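Local coordinates for aminotransferase (Paracoccus denitrificans, PDB 4GRX), which probably transfers amino groups between amines or omega-amino acids and keto acceptors as a pyridoxal-phosphate-dependent class III omega-aminotransferase, at residues V210-I221 / Y250-Y261. Sequence-based numbering, arbitrary orientation.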
# COMPACT_ATOMS: atom_id res chain seq x y z
N VAL A 210 19.57 4.05 -29.95
CA VAL A 210 20.10 3.91 -28.59
C VAL A 210 21.05 5.05 -28.26
O VAL A 210 21.04 5.57 -27.14
CB VAL A 210 20.76 2.54 -28.33
CG1 VAL A 210 21.59 2.57 -27.04
CG2 VAL A 210 19.70 1.44 -28.25
N ALA A 211 21.86 5.45 -29.24
CA ALA A 211 22.74 6.60 -29.04
C ALA A 211 21.96 7.91 -28.83
O ALA A 211 22.37 8.74 -28.01
CB ALA A 211 23.74 6.73 -30.18
N ARG A 212 20.83 8.08 -29.53
CA ARG A 212 19.99 9.27 -29.35
C ARG A 212 19.41 9.32 -27.95
O ARG A 212 19.35 10.40 -27.36
CB ARG A 212 18.88 9.38 -30.40
CG ARG A 212 17.88 10.50 -30.13
CD ARG A 212 17.10 10.96 -31.36
NE ARG A 212 16.33 9.88 -32.02
CZ ARG A 212 15.11 9.48 -31.64
NH1 ARG A 212 14.52 10.04 -30.60
NH2 ARG A 212 14.49 8.49 -32.31
N LEU A 213 19.01 8.18 -27.40
CA LEU A 213 18.48 8.20 -26.01
C LEU A 213 19.58 8.41 -24.96
O LEU A 213 19.33 9.01 -23.91
CB LEU A 213 17.66 6.94 -25.70
CG LEU A 213 16.40 6.64 -26.53
CD1 LEU A 213 15.79 5.31 -26.10
CD2 LEU A 213 15.35 7.74 -26.46
N ALA A 214 20.79 7.93 -25.23
CA ALA A 214 21.90 8.15 -24.32
C ALA A 214 22.17 9.66 -24.29
O ALA A 214 22.35 10.27 -23.24
CB ALA A 214 23.13 7.37 -24.79
N ARG A 215 22.14 10.23 -25.48
CA ARG A 215 22.33 11.65 -25.71
C ARG A 215 21.21 12.45 -25.05
O ARG A 215 21.47 13.46 -24.39
CB ARG A 215 22.38 11.90 -27.21
CG ARG A 215 22.88 13.26 -27.65
CD ARG A 215 23.36 13.21 -29.10
NE ARG A 215 22.33 12.75 -30.03
CZ ARG A 215 22.47 11.71 -30.86
NH1 ARG A 215 23.60 11.00 -30.89
NH2 ARG A 215 21.47 11.37 -31.68
N GLU A 216 19.97 12.00 -25.22
CA GLU A 216 18.81 12.69 -24.64
C GLU A 216 18.91 12.75 -23.11
O GLU A 216 18.53 13.75 -22.50
CB GLU A 216 17.48 12.03 -25.07
CG GLU A 216 16.25 12.54 -24.31
CD GLU A 216 15.12 11.51 -24.17
OE1 GLU A 216 15.26 10.48 -23.47
OE2 GLU A 216 14.04 11.75 -24.75
N LEU A 217 19.42 11.68 -22.50
CA LEU A 217 19.56 11.67 -21.05
C LEU A 217 20.57 12.71 -20.62
O LEU A 217 20.31 13.51 -19.72
CB LEU A 217 19.97 10.28 -20.52
CG LEU A 217 20.51 10.15 -19.09
CD1 LEU A 217 19.56 10.74 -18.05
CD2 LEU A 217 20.83 8.70 -18.76
N GLU A 218 21.73 12.72 -21.28
CA GLU A 218 22.78 13.66 -20.94
C GLU A 218 22.31 15.10 -21.06
O GLU A 218 22.66 15.94 -20.21
CB GLU A 218 24.01 13.42 -21.79
CG GLU A 218 25.25 14.10 -21.22
CD GLU A 218 26.44 13.20 -21.28
OE1 GLU A 218 26.28 12.04 -21.73
OE2 GLU A 218 27.54 13.63 -20.89
N ASP A 219 21.54 15.39 -22.11
CA ASP A 219 20.94 16.70 -22.30
C ASP A 219 20.02 17.06 -21.13
O ASP A 219 20.05 18.19 -20.62
CB ASP A 219 20.17 16.74 -23.62
CG ASP A 219 21.08 16.79 -24.85
OD1 ASP A 219 22.32 16.94 -24.76
OD2 ASP A 219 20.53 16.70 -25.96
N THR A 220 19.22 16.10 -20.70
CA THR A 220 18.34 16.32 -19.56
C THR A 220 19.17 16.64 -18.31
O THR A 220 18.86 17.57 -17.56
CB THR A 220 17.46 15.09 -19.31
OG1 THR A 220 16.72 14.84 -20.50
CG2 THR A 220 16.48 15.34 -18.16
N ILE A 221 20.24 15.87 -18.10
CA ILE A 221 21.11 16.08 -16.96
C ILE A 221 21.76 17.47 -17.01
O ILE A 221 21.88 18.12 -15.97
CB ILE A 221 22.15 14.95 -16.78
CG1 ILE A 221 21.45 13.66 -16.37
CG2 ILE A 221 23.17 15.32 -15.72
CD1 ILE A 221 22.32 12.43 -16.49
N TYR A 250 20.59 -0.54 -24.74
CA TYR A 250 20.06 0.61 -24.01
C TYR A 250 20.68 0.78 -22.63
O TYR A 250 21.23 1.85 -22.32
CB TYR A 250 18.55 0.50 -23.88
CG TYR A 250 17.86 1.55 -23.05
CD1 TYR A 250 17.70 2.86 -23.52
CD2 TYR A 250 17.32 1.23 -21.80
CE1 TYR A 250 17.02 3.82 -22.78
CE2 TYR A 250 16.65 2.19 -21.03
CZ TYR A 250 16.49 3.48 -21.53
OH TYR A 250 15.83 4.42 -20.80
N PHE A 251 20.60 -0.26 -21.81
CA PHE A 251 21.07 -0.16 -20.44
C PHE A 251 22.58 -0.02 -20.37
O PHE A 251 23.11 0.66 -19.48
CB PHE A 251 20.57 -1.32 -19.60
CG PHE A 251 19.13 -1.19 -19.21
CD1 PHE A 251 18.17 -2.02 -19.77
CD2 PHE A 251 18.73 -0.21 -18.32
CE1 PHE A 251 16.84 -1.90 -19.42
CE2 PHE A 251 17.40 -0.07 -17.96
CZ PHE A 251 16.45 -0.92 -18.51
N GLN A 252 23.26 -0.61 -21.35
CA GLN A 252 24.70 -0.48 -21.50
C GLN A 252 25.12 0.95 -21.81
O GLN A 252 26.15 1.39 -21.31
CB GLN A 252 25.23 -1.45 -22.55
CG GLN A 252 25.28 -2.89 -22.04
CD GLN A 252 23.89 -3.50 -21.81
OE1 GLN A 252 22.92 -3.14 -22.48
NE2 GLN A 252 23.80 -4.43 -20.86
N ALA A 253 24.36 1.66 -22.62
CA ALA A 253 24.63 3.09 -22.88
C ALA A 253 24.13 3.99 -21.74
O ALA A 253 24.74 5.01 -21.45
CB ALA A 253 24.01 3.53 -24.19
N ILE A 254 23.01 3.59 -21.11
CA ILE A 254 22.33 4.38 -20.07
C ILE A 254 23.06 4.41 -18.73
O ILE A 254 23.21 5.48 -18.14
CB ILE A 254 20.85 3.94 -19.90
CG1 ILE A 254 19.99 4.54 -21.02
CG2 ILE A 254 20.25 4.34 -18.55
CD1 ILE A 254 19.74 6.02 -20.89
N LEU A 255 23.51 3.26 -18.24
CA LEU A 255 24.10 3.21 -16.89
C LEU A 255 25.35 4.03 -16.62
O LEU A 255 25.41 4.73 -15.60
CB LEU A 255 24.28 1.78 -16.40
CG LEU A 255 23.20 1.42 -15.38
CD1 LEU A 255 21.91 1.09 -16.10
CD2 LEU A 255 23.65 0.25 -14.55
N PRO A 256 26.36 3.97 -17.52
CA PRO A 256 27.58 4.77 -17.29
C PRO A 256 27.31 6.27 -17.12
O PRO A 256 27.96 6.90 -16.28
CB PRO A 256 28.39 4.51 -18.56
CG PRO A 256 27.99 3.13 -18.94
CD PRO A 256 26.50 3.15 -18.73
N ILE A 257 26.36 6.81 -17.88
CA ILE A 257 25.99 8.23 -17.76
C ILE A 257 25.46 8.48 -16.35
O ILE A 257 25.82 9.47 -15.72
CB ILE A 257 24.96 8.64 -18.85
CG1 ILE A 257 25.55 8.43 -20.25
CG2 ILE A 257 24.55 10.10 -18.70
CD1 ILE A 257 24.52 8.44 -21.37
N LEU A 258 24.65 7.55 -15.84
CA LEU A 258 24.11 7.69 -14.50
C LEU A 258 25.18 7.56 -13.42
O LEU A 258 25.13 8.26 -12.41
CB LEU A 258 22.96 6.71 -14.24
CG LEU A 258 21.72 6.80 -15.11
CD1 LEU A 258 20.80 5.65 -14.76
CD2 LEU A 258 20.98 8.12 -14.93
N ARG A 259 26.15 6.67 -13.62
CA ARG A 259 27.31 6.57 -12.71
C ARG A 259 28.13 7.87 -12.73
O ARG A 259 28.43 8.43 -11.68
CB ARG A 259 28.18 5.33 -13.01
CG ARG A 259 27.48 4.02 -12.63
CD ARG A 259 28.42 2.81 -12.55
NE ARG A 259 28.64 2.14 -13.85
CZ ARG A 259 27.94 1.11 -14.32
NH1 ARG A 259 26.92 0.59 -13.62
NH2 ARG A 259 28.25 0.60 -15.51
N LYS A 260 28.46 8.35 -13.93
CA LYS A 260 29.18 9.62 -14.10
C LYS A 260 28.57 10.79 -13.31
O LYS A 260 29.29 11.53 -12.67
CB LYS A 260 29.28 9.97 -15.59
CG LYS A 260 30.10 11.21 -15.90
CD LYS A 260 29.95 11.59 -17.36
CE LYS A 260 30.55 12.95 -17.67
NZ LYS A 260 30.62 13.18 -19.14
N TYR A 261 27.25 10.95 -13.34
CA TYR A 261 26.62 12.08 -12.67
C TYR A 261 26.08 11.80 -11.27
O TYR A 261 25.35 12.61 -10.72
CB TYR A 261 25.54 12.69 -13.56
CG TYR A 261 26.06 13.23 -14.88
CD1 TYR A 261 26.68 14.48 -14.97
CD2 TYR A 261 25.94 12.47 -16.05
CE1 TYR A 261 27.16 14.96 -16.17
CE2 TYR A 261 26.42 12.94 -17.25
CZ TYR A 261 27.03 14.18 -17.31
OH TYR A 261 27.48 14.62 -18.53
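Ile257 is the knob of this helix pair, its side chain seated in a hole formed by Ala214, Leu217, Glu218 and Ile221. The branches divide the work: Ile257 CD1 lies 3.8 Å from Ala214 CB, while CG2 meets Leu217 and Ile221. A branched isoleucine suits the place because it can fill a four-residue hole in two directions at once. Leu217 reaches back the other way; with CG anti to its backbone N (chi1 165°), Leu217 brings CD2 to 3.6 Å from Ile254 CD1 and also against Leu258 CD2. The small methyls of Ala214 and Ala253, 4.0 Å apart at their CB atoms, let the backbones come close, with Ala214 CA and Ile254 CA separated by 5.7 Å; Val210 CG1 packs on Ala253 too. The Leu213 and Tyr250 side chains cross at about a right angle, Leu213 CD1 touching Tyr250 CE1.

Aromatic and polar contacts close the other end. Tyr261 serves twice, offering a flat face to an aliphatic branch and a hydroxyl to a carboxylate. Ile221 CG2 makes a CH-pi contact over that face, 3.8 Å from the Tyr261 ring centroid. Tyr261 OH donates a 2.6 Å hydrogen bond to Glu218 OE2, approaching from above the carboxylate, whose plane stands 82° from the ring. Glu218 OE2 also forms a longer salt bridge with Lys260 NZ, 3.6 Å away; the extended lysine is long enough to bring its charge there from an exposed position, and probably helps stabilise the carboxylate.

The axes of segments 210-221 and 250-260 run nearly parallel, 19° apart, approaching to 9.2 Å. Both helices pack on the seven-stranded sheet: Tyr250, Ile254 and Leu258 rest on Phe232 of strand 229-234, Tyr250 OH is hydrogen-bonded to Arg158 NH1, Leu258 touches Met265 of strand 265-268, and Glu216 and Thr220 touch Leu191 of edge strand 188-191.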